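450aa long hypothetical fmu protein (Pyrococcus horikoshii, PDB 2YXL) is probably an S-adenosyl-L-methionine-dependent RNA cytosine-5 methyltransferase of the RsmB/NOP family, and has been captured with the cofactor analogue sinefungin bound. Local coordinates at residues E396-I401 and T428-P433; E370-A375 and L385-C390; S215-T220 and H434-I439; N146-L151 and A157-I162. All coordinates share one frame; numbering follows the deposited sequence.

Contact 1 (E396-I401 and T428-P433); sequences ENEKNI and TMRAWP
Arg430 and Glu398 form a side-on bidentate salt bridge that ties the short strand 429-431 of the Rossmann-like methyltransferase sheet to the first turn of helix 398-407. The arginine starts from a CB that points toward 396-401 and runs on extended from CG to NE. Its CG lies 4.1 Å from Glu398 OE1, and the next methylene, CD, is closer at 3.6 Å to the same oxygen. NE then donates to Glu398 OE1 over 2.8 Å. Beyond CZ the end divides: NH2 turns to the other carboxylate oxygen, while NH1 goes to the backbone oxygen of Ile392. The carboxylate and guanidinium planes are only 10° apart, so both bonds lie close to one plane. Glu398 reaches this position through a bend at chi2 (88°) that swings its carboxylate over to the strand. Glu398 OE1 has a second donor in Phe424 N, which ties the loop before the strand to the same buried pair. The bond from Arg430 NH2 to Glu398 OE2 is 2.8 Å long, bends little at 168°, and uses the syn lone pair of OE2.

Contact 2 (E370-A375 and L385-C390); sequences ELLESA and LLYTTC
A beta-alpha-beta crossover of the Rossmann-like methyltransferase domain brings Leu372 and Ala375 of helix 361-376 against Leu385 and Tyr387 of strand 383-389, which lies parallel to strand 331-337. The local helix and strand axes run nearly antiparallel, at 165°, and approach to 10.3 Å. At one end of the contact the CD1 methyl of Leu372 rests 3.6 Å from CD1 of the Tyr387 ring, the two side chains crossing at about a right angle. One helical turn on, Ala375 presents CB to CD1 of Leu385 at 3.9 Å. Leu385 CD1 also lies 4.3 Å from Leu372 CD1, so the branch of one leucine joins the two halves of the contact. Tyr387 has CG trans to its backbone N (chi1 175°), which slants the ring forward, toward the C-terminal end of the strand, and its hydroxyl leaves the apolar layer to bond with the backbone oxygen of Glu396. Phe404 of helix 398-407 also packs on both Leu372 and Leu385. The same two elements reach the active centre: Leu371 touches the bound sinefungin, and the strand leads into Cys390, the predicted nucleophile. Methyl groups and an aromatic ring do all the touching between these segments, so the helix is held on the strand by shape and exclusion of water rather than by directional bonds.

Contact 3 (S215-T220 and H434-I439); sequences SERVPT and HRHSTI
Arg217 meets His436 twice over, grasping its backbone oxygen with one nitrogen while setting a guanidinium face against the edge of its imidazole. The two flat groups stand at 87°, with His436 CD2 over the guanidinium and Arg217 NH1 in the plane of the imidazole, 3.6 Å from CD2. Arg217 NH2 donates to His436 O over 3.0 Å, approaching a lone pair of the oxygen within the carbonyl plane, although the acceptor is tilted 15° from the guanidinium plane. The side chain stretches out from CG to NE to span the gap between a loop of the ferredoxin-like region, linking strands 212-214 and 221-225, and the end of helix 433-436 in the methyltransferase region. The loop 215-220 is shaped by an ST motif in which Ser215 OG accepts from the backbone N atoms of Arg217 and Val218. Glu246 binds both Arg217 NH2, as a salt bridge, and Ser215 OG. With an alanine in place of the arginine, His436 O is likely to lose this donor and Glu246 its charged mate, weakening the link between the two regions. One face of the imidazole has Arg435 CB over its centre. His436 ND1 is bonded to the backbone N of Trp432 and must therefore accept, which suggests a neutral ring, with NE2 weakly bonded to Asp421, and a neutral ring would be expected to tolerate the nearby guanidinium.

Contact 4 (N146-L151 and A157-I162); sequences NELEEL and APSWLI
Leu151 and Ile162 meet head-on by the ends of their side chains, with CG of the leucine 3.8 Å from CD1 of the isoleucine. The leucine's two methyls straddle the approach to the other branch: CD1 and CD2 each lie 4.1 Å from Ile162 CG2. Ile162 has CG1 beside its backbone N (chi1 -64°), an orientation that sends CD1 against CG of the leucine and brings it 3.9 Å from Leu151 O as well. One turn back on both segments, Leu148 comes in against Ser159. Its CD1 methyl is 3.5 Å from Ser159 OG and 3.9 Å from Ser159 CB, so the serine takes part mainly as a small group laid against a leucine branch. The four residues belong to consecutive helices, 147-155 and 159-169, joined by a short link and packed against each other, the second within the ferredoxin-like family region, away from the cofactor site. Each contributes residues three apart, and the pairs progress in the same chain direction. Replacing Leu151 with alanine would probably open a gap opposite Ile162, leaving its CD1 methyl without the branch it packs on. Pro158 occupies the N-cap position of the second helix, and the side chain of Glu152, just beyond Leu151, accepts a hydrogen bond from Ser159 N through OE1. Farther round that helix, Leu161 turns to Phe393 and to Arg353 of helix 352-355.

How the contacts relate
Contact 4 comes first along the chain, between helices 147-155 and 159-169, and stands apart: its centre is 25 to 33 Å from the others and it touches none of them. Contact 2 closes before contact 1 opens, both within the methyltransferase region, their centres 12 Å apart on the same sheet; strand 383-389 leads into helix 398-407, and Asn400 O packs on Leu372 CD2 between them. Contact 3 encloses both along the chain, its first segment coming before them and its second after them. Strand 429-431 runs on into helix 433-436, so contacts 1 and 3, 17 Å apart, share a continuous piece of chain. Contact 3 thus joins the ferredoxin-like region to the methyltransferase region that holds sinefungin.

Contact 1 (E396-I401 and T428-P433)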
loop_
_atom_site.group_PDB
_atom_site.type_symbol
_atom_site.label_atom_id
_atom_site.label_comp_id
_atom_site.label_asym_id
_atom_site.label_seq_id
_atom_site.Cartn_x
_atom_site.Cartn_y
_atom_site.Cartn_z
ATOM N N GLU A 396 -11.307 13.654 -0.435
ATOM C CA GLU A 396 -10.069 13.684 -1.204
ATOM C C GLU A 396 -10.328 13.577 -2.699
ATOM O O GLU A 396 -9.439 13.836 -3.513
ATOM C CB GLU A 396 -9.161 12.541 -0.765
ATOM C CG GLU A 396 -8.485 12.761 0.568
ATOM C CD GLU A 396 -7.861 11.491 1.097
ATOM O OE1 GLU A 396 -6.661 11.270 0.839
ATOM O OE2 GLU A 396 -8.575 10.706 1.757
ATOM N N ASN A 397 -11.555 13.203 -3.051
ATOM C CA ASN A 397 -11.898 12.848 -4.419
ATOM C C ASN A 397 -12.928 13.771 -5.072
ATOM O O ASN A 397 -12.561 14.810 -5.629
ATOM C CB ASN A 397 -12.352 11.385 -4.476
ATOM C CG ASN A 397 -11.268 10.415 -4.032
ATOM O OD1 ASN A 397 -11.556 9.382 -3.432
ATOM N ND2 ASN A 397 -10.015 10.742 -4.330
ATOM N N GLU A 398 -14.205 13.392 -4.999
ATOM C CA GLU A 398 -15.292 14.133 -5.653
ATOM C C GLU A 398 -15.413 15.574 -5.158
ATOM O O GLU A 398 -15.722 16.480 -5.936
ATOM C CB GLU A 398 -16.632 13.402 -5.491
ATOM C CG GLU A 398 -16.793 12.161 -6.376
ATOM C CD GLU A 398 -16.256 10.879 -5.742
ATOM O OE1 GLU A 398 -16.504 9.793 -6.305
ATOM O OE2 GLU A 398 -15.594 10.947 -4.686
ATOM N N LYS A 399 -15.162 15.771 -3.866
ATOM C CA LYS A 399 -15.173 17.093 -3.242
ATOM C C LYS A 399 -14.073 17.987 -3.817
ATOM O O LYS A 399 -14.315 19.156 -4.117
ATOM C CB LYS A 399 -15.018 16.955 -1.725
ATOM C CG LYS A 399 -14.985 18.257 -0.943
ATOM C CD LYS A 399 -14.575 17.980 0.492
ATOM C CE LYS A 399 -14.834 19.161 1.403
ATOM N NZ LYS A 399 -14.744 18.754 2.833
ATOM N N ASN A 400 -12.874 17.427 -3.977
ATOM C CA ASN A 400 -11.734 18.157 -4.535
ATOM C C ASN A 400 -11.874 18.508 -6.018
ATOM O O ASN A 400 -11.261 19.467 -6.494
ATOM C CB ASN A 400 -10.431 17.390 -4.301
ATOM C CG ASN A 400 -9.844 17.631 -2.921
ATOM O OD1 ASN A 400 -10.329 18.466 -2.154
ATOM N ND2 ASN A 400 -8.780 16.904 -2.605
ATOM N N ILE A 401 -12.676 17.730 -6.743
ATOM C CA ILE A 401 -12.919 17.981 -8.167
ATOM C C ILE A 401 -14.025 19.020 -8.369
ATOM O O ILE A 401 -13.902 19.894 -9.227
ATOM C CB ILE A 401 -13.200 16.664 -8.955
ATOM C CG1 ILE A 401 -12.002 15.709 -8.855
ATOM C CG2 ILE A 401 -13.540 16.943 -10.425
ATOM C CD1 ILE A 401 -10.646 16.322 -9.232
ATOM N N THR A 428 -16.384 10.877 -13.470
ATOM C CA THR A 428 -15.282 10.346 -12.673
ATOM C C THR A 428 -15.439 8.840 -12.491
ATOM O O THR A 428 -16.542 8.301 -12.600
ATOM C CB THR A 428 -15.169 11.030 -11.280
ATOM O OG1 THR A 428 -16.324 10.728 -10.484
ATOM C CG2 THR A 428 -15.014 12.542 -11.423
ATOM N N MET A 429 -14.328 8.172 -12.201
ATOM C CA MET A 429 -14.304 6.721 -12.121
ATOM C C MET A 429 -13.728 6.251 -10.793
ATOM O O MET A 429 -12.786 6.847 -10.272
ATOM C CB MET A 429 -13.498 6.153 -13.290
ATOM C CG MET A 429 -13.556 4.641 -13.440
ATOM S SD MET A 429 -12.934 4.093 -15.039
ATOM C CE MET A 429 -11.200 4.540 -14.934
ATOM N N ARG A 430 -14.310 5.184 -10.250
ATOM C CA ARG A 430 -13.823 4.572 -9.019
ATOM C C ARG A 430 -13.608 3.066 -9.171
ATOM O O ARG A 430 -14.407 2.376 -9.812
ATOM C CB ARG A 430 -14.783 4.840 -7.859
ATOM C CG ARG A 430 -14.640 6.208 -7.222
ATOM C CD ARG A 430 -15.598 6.350 -6.053
ATOM N NE ARG A 430 -15.323 7.536 -5.249
ATOM C CZ ARG A 430 -14.805 7.522 -4.022
ATOM N NH1 ARG A 430 -14.495 6.372 -3.432
ATOM N NH2 ARG A 430 -14.603 8.664 -3.376
ATOM N N ALA A 431 -12.518 2.579 -8.587
ATOM C CA ALA A 431 -12.275 1.150 -8.435
ATOM C C ALA A 431 -12.528 0.772 -6.983
ATOM O O ALA A 431 -12.268 1.561 -6.068
ATOM C CB ALA A 431 -10.851 0.799 -8.837
ATOM N N TRP A 432 -13.050 -0.434 -6.784
ATOM C CA TRP A 432 -13.356 -0.946 -5.454
ATOM C C TRP A 432 -12.830 -2.368 -5.286
ATOM O O TRP A 432 -12.950 -3.184 -6.206
ATOM C CB TRP A 432 -14.865 -0.928 -5.212
ATOM C CG TRP A 432 -15.460 0.442 -5.142
ATOM C CD1 TRP A 432 -16.110 1.106 -6.144
ATOM C CD2 TRP A 432 -15.474 1.317 -4.006
ATOM N NE1 TRP A 432 -16.527 2.340 -5.704
ATOM C CE2 TRP A 432 -16.150 2.496 -4.395
ATOM C CE3 TRP A 432 -14.979 1.221 -2.697
ATOM C CZ2 TRP A 432 -16.343 3.573 -3.523
ATOM C CZ3 TRP A 432 -15.175 2.290 -1.829
ATOM C CH2 TRP A 432 -15.851 3.452 -2.247
ATOM N N PRO A 433 -12.251 -2.676 -4.108
ATOM C CA PRO A 433 -11.734 -4.020 -3.819
ATOM C C PRO A 433 -12.786 -5.121 -3.962
ATOM O O PRO A 433 -12.501 -6.163 -4.550
ATOM C CB PRO A 433 -11.264 -3.911 -2.362
ATOM C CG PRO A 433 -11.015 -2.456 -2.151
ATOM C CD PRO A 433 -12.039 -1.752 -2.975
#

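Contact 2 (E370-A375 and L385-C390)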
loop_
_atom_site.group_PDB
_atom_site.type_symbol
_atom_site.label_atom_id
_atom_site.label_comp_id
_atom_site.label_asym_id
_atom_site.label_seq_id
_atom_site.Cartn_x
_atom_site.Cartn_y
_atom_site.Cartn_z
ATOM N N GLU A 370 -3.922 22.373 -3.390
ATOM C CA GLU A 370 -2.827 23.278 -3.766
ATOM C C GLU A 370 -1.856 22.657 -4.777
ATOM O O GLU A 370 -1.185 23.374 -5.519
ATOM C CB GLU A 370 -2.102 23.863 -2.538
ATOM C CG GLU A 370 -1.399 22.855 -1.637
ATOM C CD GLU A 370 -1.054 23.425 -0.267
ATOM O OE1 GLU A 370 -1.788 24.310 0.224
ATOM O OE2 GLU A 370 -0.048 22.977 0.326
ATOM N N LEU A 371 -1.799 21.329 -4.812
ATOM C CA LEU A 371 -1.104 20.630 -5.894
ATOM C C LEU A 371 -1.948 20.693 -7.167
ATOM O O LEU A 371 -1.416 20.844 -8.272
ATOM C CB LEU A 371 -0.800 19.179 -5.511
ATOM C CG LEU A 371 0.216 18.915 -4.394
ATOM C CD1 LEU A 371 0.201 17.443 -4.015
ATOM C CD2 LEU A 371 1.622 19.352 -4.782
ATOM N N LEU A 372 -3.266 20.601 -6.987
ATOM C CA LEU A 372 -4.238 20.675 -8.078
ATOM C C LEU A 372 -4.212 22.037 -8.767
ATOM O O LEU A 372 -4.304 22.115 -9.997
ATOM C CB LEU A 372 -5.639 20.369 -7.538
ATOM C CG LEU A 372 -6.704 19.669 -8.386
ATOM C CD1 LEU A 372 -6.132 18.559 -9.263
ATOM C CD2 LEU A 372 -7.796 19.126 -7.468
ATOM N N GLU A 373 -4.081 23.100 -7.971
ATOM C CA GLU A 373 -3.939 24.460 -8.494
ATOM C C GLU A 373 -2.595 24.626 -9.201
ATOM O O GLU A 373 -2.498 25.332 -10.209
ATOM C CB GLU A 373 -4.083 25.500 -7.373
ATOM C CG GLU A 373 -4.259 26.937 -7.872
ATOM C CD GLU A 373 -4.058 27.987 -6.786
ATOM O OE1 GLU A 373 -4.261 27.676 -5.592
ATOM O OE2 GLU A 373 -3.702 29.137 -7.135
ATOM N N SER A 374 -1.565 23.977 -8.660
ATOM C CA SER A 374 -0.245 23.954 -9.282
ATOM C C SER A 374 -0.269 23.161 -10.594
ATOM O O SER A 374 0.418 23.522 -11.553
ATOM C CB SER A 374 0.793 23.371 -8.318
ATOM O OG SER A 374 2.147 23.534 -8.847
ATOM N N ALA A 375 -1.070 22.095 -10.629
ATOM C CA ALA A 375 -1.241 21.278 -11.832
ATOM C C ALA A 375 -1.955 22.053 -12.936
ATOM O O ALA A 375 -1.509 22.053 -14.085
ATOM C CB ALA A 375 -1.997 19.986 -11.507
ATOM N N LEU A 385 -5.357 16.932 -17.713
ATOM C CA LEU A 385 -4.939 16.697 -16.342
ATOM C C LEU A 385 -5.668 15.466 -15.814
ATOM O O LEU A 385 -6.894 15.379 -15.909
ATOM C CB LEU A 385 -5.287 17.912 -15.469
ATOM C CG LEU A 385 -4.583 18.197 -14.129
ATOM C CD1 LEU A 385 -5.304 19.313 -13.391
ATOM C CD2 LEU A 385 -4.461 16.987 -13.223
ATOM N N LEU A 386 -4.920 14.511 -15.268
ATOM C CA LEU A 386 -5.538 13.400 -14.550
ATOM C C LEU A 386 -5.210 13.472 -13.071
ATOM O O LEU A 386 -4.044 13.547 -12.679
ATOM C CB LEU A 386 -5.137 12.036 -15.126
ATOM C CG LEU A 386 -5.645 10.801 -14.359
ATOM C CD1 LEU A 386 -7.163 10.621 -14.449
ATOM C CD2 LEU A 386 -4.932 9.544 -14.828
ATOM N N TYR A 387 -6.262 13.466 -12.261
ATOM C CA TYR A 387 -6.130 13.448 -10.821
ATOM C C TYR A 387 -6.525 12.064 -10.313
ATOM O O TYR A 387 -7.606 11.559 -10.633
ATOM C CB TYR A 387 -7.012 14.539 -10.207
ATOM C CG TYR A 387 -7.053 14.562 -8.697
ATOM C CD1 TYR A 387 -6.064 15.218 -7.959
ATOM C CD2 TYR A 387 -8.096 13.952 -8.004
ATOM C CE1 TYR A 387 -6.110 15.258 -6.565
ATOM C CE2 TYR A 387 -8.150 13.983 -6.610
ATOM C CZ TYR A 387 -7.155 14.638 -5.901
ATOM O OH TYR A 387 -7.209 14.657 -4.527
ATOM N N THR A 388 -5.633 11.445 -9.547
ATOM C CA THR A 388 -5.917 10.152 -8.936
ATOM C C THR A 388 -5.463 10.125 -7.491
ATOM O O THR A 388 -4.472 10.762 -7.131
ATOM C CB THR A 388 -5.233 8.959 -9.669
ATOM O OG1 THR A 388 -3.810 9.127 -9.661
ATOM C CG2 THR A 388 -5.726 8.815 -11.095
ATOM N N THR A 389 -6.219 9.399 -6.673
ATOM C CA THR A 389 -5.790 8.993 -5.341
ATOM C C THR A 389 -6.090 7.504 -5.176
ATOM O O THR A 389 -6.897 6.934 -5.920
ATOM C CB THR A 389 -6.532 9.756 -4.216
ATOM O OG1 THR A 389 -7.876 9.266 -4.106
ATOM C CG2 THR A 389 -6.545 11.268 -4.468
ATOM N N CYS A 390 -5.436 6.876 -4.205
ATOM C CA CYS A 390 -5.832 5.539 -3.785
ATOM C C CYS A 390 -6.582 5.642 -2.458
ATOM O O CYS A 390 -6.324 4.902 -1.513
ATOM C CB CYS A 390 -4.630 4.599 -3.705
ATOM S SG CYS A 390 -3.245 5.274 -2.800
#

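Contact 3 (S215-T220 and H434-I439)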
loop_
_atom_site.group_PDB
_atom_site.type_symbol
_atom_site.label_atom_id
_atom_site.label_comp_id
_atom_site.label_asym_id
_atom_site.label_seq_id
_atom_site.Cartn_x
_atom_site.Cartn_y
_atom_site.Cartn_z
ATOM N N SER A 215 -4.260 -10.158 -15.997
ATOM C CA SER A 215 -5.386 -9.231 -15.854
ATOM C C SER A 215 -6.173 -9.098 -17.151
ATOM O O SER A 215 -5.593 -8.987 -18.230
ATOM C CB SER A 215 -4.902 -7.851 -15.407
ATOM O OG SER A 215 -5.874 -6.848 -15.675
ATOM N N GLU A 216 -7.497 -9.104 -17.027
ATOM C CA GLU A 216 -8.388 -8.961 -18.171
ATOM C C GLU A 216 -8.603 -7.503 -18.553
ATOM O O GLU A 216 -9.033 -7.210 -19.671
ATOM C CB GLU A 216 -9.733 -9.625 -17.888
ATOM C CG GLU A 216 -9.647 -11.131 -17.701
ATOM C CD GLU A 216 -11.008 -11.799 -17.647
ATOM O OE1 GLU A 216 -11.057 -13.016 -17.359
ATOM O OE2 GLU A 216 -12.028 -11.117 -17.897
ATOM N N ARG A 217 -8.300 -6.598 -17.624
ATOM C CA ARG A 217 -8.530 -5.170 -17.829
ATOM C C ARG A 217 -7.301 -4.476 -18.404
ATOM O O ARG A 217 -7.422 -3.599 -19.258
ATOM C CB ARG A 217 -8.967 -4.500 -16.524
ATOM C CG ARG A 217 -10.281 -5.035 -15.977
ATOM C CD ARG A 217 -10.813 -4.167 -14.851
ATOM N NE ARG A 217 -11.952 -4.802 -14.197
ATOM C CZ ARG A 217 -11.888 -5.451 -13.040
ATOM N NH1 ARG A 217 -12.983 -6.003 -12.536
ATOM N NH2 ARG A 217 -10.737 -5.545 -12.382
ATOM N N VAL A 218 -6.124 -4.859 -17.918
ATOM C CA VAL A 218 -4.861 -4.414 -18.505
ATOM C C VAL A 218 -3.883 -5.597 -18.610
ATOM O O VAL A 218 -3.280 -6.017 -17.620
ATOM C CB VAL A 218 -4.289 -3.109 -17.824
ATOM C CG1 VAL A 218 -4.744 -2.977 -16.387
ATOM C CG2 VAL A 218 -2.771 -2.992 -17.963
ATOM N N PRO A 219 -3.764 -6.161 -19.827
ATOM C CA PRO A 219 -3.017 -7.387 -20.121
ATOM C C PRO A 219 -1.516 -7.333 -19.814
ATOM O O PRO A 219 -0.830 -8.351 -19.948
ATOM C CB PRO A 219 -3.253 -7.588 -21.624
ATOM C CG PRO A 219 -4.493 -6.816 -21.922
ATOM C CD PRO A 219 -4.401 -5.619 -21.040
ATOM N N THR A 220 -1.012 -6.170 -19.405
ATOM C CA THR A 220 0.379 -6.066 -18.960
ATOM C C THR A 220 0.504 -6.260 -17.447
ATOM O O THR A 220 1.615 -6.328 -16.912
ATOM C CB THR A 220 1.040 -4.738 -19.386
ATOM O OG1 THR A 220 0.170 -3.644 -19.085
ATOM C CG2 THR A 220 1.347 -4.746 -20.870
ATOM N N HIS A 434 -13.988 -4.878 -3.447
ATOM C CA HIS A 434 -15.057 -5.881 -3.445
ATOM C C HIS A 434 -15.751 -6.037 -4.798
ATOM O O HIS A 434 -16.426 -7.040 -5.036
ATOM C CB HIS A 434 -16.077 -5.586 -2.334
ATOM C CG HIS A 434 -16.818 -4.295 -2.510
ATOM N ND1 HIS A 434 -16.197 -3.065 -2.452
ATOM C CD2 HIS A 434 -18.130 -4.045 -2.728
ATOM C CE1 HIS A 434 -17.094 -2.113 -2.638
ATOM N NE2 HIS A 434 -18.275 -2.681 -2.806
ATOM N N ARG A 435 -15.583 -5.051 -5.679
ATOM C CA ARG A 435 -16.143 -5.124 -7.033
ATOM C C ARG A 435 -15.116 -5.558 -8.078
ATOM O O ARG A 435 -15.464 -6.239 -9.038
ATOM C CB ARG A 435 -16.744 -3.780 -7.459
ATOM C CG ARG A 435 -17.915 -3.294 -6.621
ATOM C CD ARG A 435 -18.513 -2.041 -7.235
ATOM N NE ARG A 435 -19.201 -1.205 -6.252
ATOM C CZ ARG A 435 -19.628 0.038 -6.481
ATOM N NH1 ARG A 435 -19.437 0.611 -7.664
ATOM N NH2 ARG A 435 -20.243 0.713 -5.518
ATOM N N HIS A 436 -13.858 -5.165 -7.892
ATOM C CA HIS A 436 -12.868 -5.280 -8.969
ATOM C C HIS A 436 -11.593 -6.050 -8.633
ATOM O O HIS A 436 -10.766 -6.277 -9.513
ATOM C CB HIS A 436 -12.501 -3.890 -9.502
ATOM C CG HIS A 436 -13.681 -3.067 -9.914
ATOM N ND1 HIS A 436 -14.059 -1.922 -9.246
ATOM C CD2 HIS A 436 -14.565 -3.221 -10.928
ATOM C CE1 HIS A 436 -15.124 -1.404 -9.833
ATOM N NE2 HIS A 436 -15.451 -2.174 -10.856
ATOM N N SER A 437 -11.435 -6.447 -7.373
ATOM C CA SER A 437 -10.231 -7.161 -6.913
ATOM C C SER A 437 -8.930 -6.390 -7.174
ATOM O O SER A 437 -7.898 -6.970 -7.524
ATOM C CB SER A 437 -10.161 -8.571 -7.509
ATOM O OG SER A 437 -11.224 -9.365 -7.022
ATOM N N THR A 438 -9.009 -5.075 -7.017
ATOM C CA THR A 438 -7.839 -4.205 -7.005
ATOM C C THR A 438 -8.045 -3.234 -5.841
ATOM O O THR A 438 -9.081 -3.290 -5.181
ATOM C CB THR A 438 -7.642 -3.484 -8.371
ATOM O OG1 THR A 438 -6.362 -2.842 -8.406
ATOM C CG2 THR A 438 -8.752 -2.462 -8.644
ATOM N N ILE A 439 -7.067 -2.374 -5.573
ATOM C CA ILE A 439 -7.196 -1.359 -4.515
ATOM C C ILE A 439 -8.296 -0.335 -4.816
ATOM O O ILE A 439 -8.642 -0.109 -5.976
ATOM C CB ILE A 439 -5.864 -0.607 -4.274
ATOM C CG1 ILE A 439 -5.312 -0.041 -5.595
ATOM C CG2 ILE A 439 -4.855 -1.523 -3.571
ATOM C CD1 ILE A 439 -4.194 0.977 -5.433
#

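Contact 4 (N146-L151 and A157-I162)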
loop_
_atom_site.group_PDB
_atom_site.type_symbol
_atom_site.label_atom_id
_atom_site.label_comp_id
_atom_site.label_asym_id
_atom_site.label_seq_id
_atom_site.Cartn_x
_atom_site.Cartn_y
_atom_site.Cartn_z
ATOM N N ASN A 146 -19.409 -4.386 24.431
ATOM C CA ASN A 146 -20.132 -3.338 23.708
ATOM C C ASN A 146 -20.671 -3.796 22.362
ATOM O O ASN A 146 -20.135 -4.718 21.745
ATOM C CB ASN A 146 -19.233 -2.115 23.487
ATOM C CG ASN A 146 -18.752 -1.491 24.786
ATOM O OD1 ASN A 146 -19.500 -1.384 25.761
ATOM N ND2 ASN A 146 -17.496 -1.062 24.799
ATOM N N GLU A 147 -21.736 -3.135 21.916
ATOM C CA GLU A 147 -22.250 -3.308 20.567
ATOM C C GLU A 147 -21.240 -2.720 19.580
ATOM O O GLU A 147 -21.140 -3.168 18.437
ATOM C CB GLU A 147 -23.607 -2.619 20.433
ATOM C CG GLU A 147 -24.532 -3.247 19.402
ATOM C CD GLU A 147 -26.003 -2.973 19.685
ATOM O OE1 GLU A 147 -26.352 -2.679 20.849
ATOM O OE2 GLU A 147 -26.815 -3.062 18.739
ATOM N N LEU A 148 -20.491 -1.721 20.048
ATOM C CA LEU A 148 -19.401 -1.109 19.291
ATOM C C LEU A 148 -18.206 -2.058 19.166
ATOM O O LEU A 148 -17.632 -2.196 18.084
ATOM C CB LEU A 148 -18.977 0.216 19.941
ATOM C CG LEU A 148 -17.820 1.025 19.340
ATOM C CD1 LEU A 148 -18.120 2.508 19.414
ATOM C CD2 LEU A 148 -16.487 0.711 20.019
ATOM N N GLU A 149 -17.835 -2.699 20.275
ATOM C CA GLU A 149 -16.732 -3.662 20.285
ATOM C C GLU A 149 -17.054 -4.903 19.455
ATOM O O GLU A 149 -16.175 -5.458 18.796
ATOM C CB GLU A 149 -16.352 -4.057 21.715
ATOM C CG GLU A 149 -15.605 -2.973 22.483
ATOM C CD GLU A 149 -14.895 -3.495 23.722
ATOM O OE1 GLU A 149 -15.507 -4.272 24.490
ATOM O OE2 GLU A 149 -13.723 -3.119 23.935
ATOM N N GLU A 150 -18.318 -5.321 19.485
ATOM C CA GLU A 150 -18.796 -6.437 18.673
ATOM C C GLU A 150 -18.711 -6.097 17.184
ATOM O O GLU A 150 -18.322 -6.936 16.368
ATOM C CB GLU A 150 -20.235 -6.793 19.056
ATOM C CG GLU A 150 -20.643 -8.234 18.759
ATOM C CD GLU A 150 -20.154 -9.218 19.813
ATOM O OE1 GLU A 150 -21.005 -9.799 20.522
ATOM O OE2 GLU A 150 -18.925 -9.409 19.940
ATOM N N LEU A 151 -19.069 -4.858 16.850
ATOM C CA LEU A 151 -19.000 -4.346 15.483
ATOM C C LEU A 151 -17.558 -4.277 14.976
ATOM O O LEU A 151 -17.270 -4.696 13.854
ATOM C CB LEU A 151 -19.659 -2.964 15.406
ATOM C CG LEU A 151 -19.555 -2.132 14.124
ATOM C CD1 LEU A 151 -20.548 -2.597 13.062
ATOM C CD2 LEU A 151 -19.761 -0.657 14.444
ATOM N N ALA A 157 -11.985 -3.387 12.115
ATOM C CA ALA A 157 -11.785 -1.980 11.768
ATOM C C ALA A 157 -12.273 -1.060 12.889
ATOM O O ALA A 157 -13.183 -1.432 13.633
ATOM C CB ALA A 157 -12.509 -1.653 10.461
ATOM N N PRO A 158 -11.675 0.145 13.013
ATOM C CA PRO A 158 -12.149 1.076 14.041
ATOM C C PRO A 158 -13.533 1.623 13.704
ATOM O O PRO A 158 -13.877 1.757 12.528
ATOM C CB PRO A 158 -11.106 2.194 14.018
ATOM C CG PRO A 158 -10.527 2.145 12.655
ATOM C CD PRO A 158 -10.557 0.707 12.231
ATOM N N SER A 159 -14.306 1.931 14.741
ATOM C CA SER A 159 -15.700 2.357 14.605
ATOM C C SER A 159 -15.900 3.573 13.694
ATOM O O SER A 159 -16.873 3.628 12.940
ATOM C CB SER A 159 -16.308 2.625 15.986
ATOM O OG SER A 159 -17.722 2.678 15.914
ATOM N N TRP A 160 -14.978 4.534 13.766
ATOM C CA TRP A 160 -15.054 5.745 12.942
ATOM C C TRP A 160 -14.932 5.429 11.452
ATOM O O TRP A 160 -15.597 6.063 10.630
ATOM C CB TRP A 160 -13.999 6.779 13.366
ATOM C CG TRP A 160 -12.605 6.515 12.843
ATOM C CD1 TRP A 160 -11.607 5.841 13.483
ATOM C CD2 TRP A 160 -12.066 6.925 11.576
ATOM N NE1 TRP A 160 -10.479 5.802 12.694
ATOM C CE2 TRP A 160 -10.734 6.459 11.518
ATOM C CE3 TRP A 160 -12.583 7.639 10.483
ATOM C CZ2 TRP A 160 -9.906 6.684 10.411
ATOM C CZ3 TRP A 160 -11.761 7.861 9.381
ATOM C CH2 TRP A 160 -10.437 7.384 9.356
ATOM N N LEU A 161 -14.081 4.457 11.117
ATOM C CA LEU A 161 -13.877 4.043 9.733
ATOM C C LEU A 161 -15.107 3.303 9.222
ATOM O O LEU A 161 -15.597 3.594 8.131
ATOM C CB LEU A 161 -12.640 3.149 9.599
ATOM C CG LEU A 161 -11.700 3.299 8.390
ATOM C CD1 LEU A 161 -11.072 1.957 8.045
ATOM C CD2 LEU A 161 -12.360 3.907 7.148
ATOM N N ILE A 162 -15.599 2.357 10.022
ATOM C CA ILE A 162 -16.817 1.606 9.705
ATOM C C ILE A 162 -17.973 2.556 9.403
ATOM O O ILE A 162 -18.698 2.373 8.422
ATOM C CB ILE A 162 -17.208 0.649 10.858
ATOM C CG1 ILE A 162 -16.121 -0.414 11.058
ATOM C CG2 ILE A 162 -18.577 0.015 10.597
ATOM C CD1 ILE A 162 -16.279 -1.253 12.317
#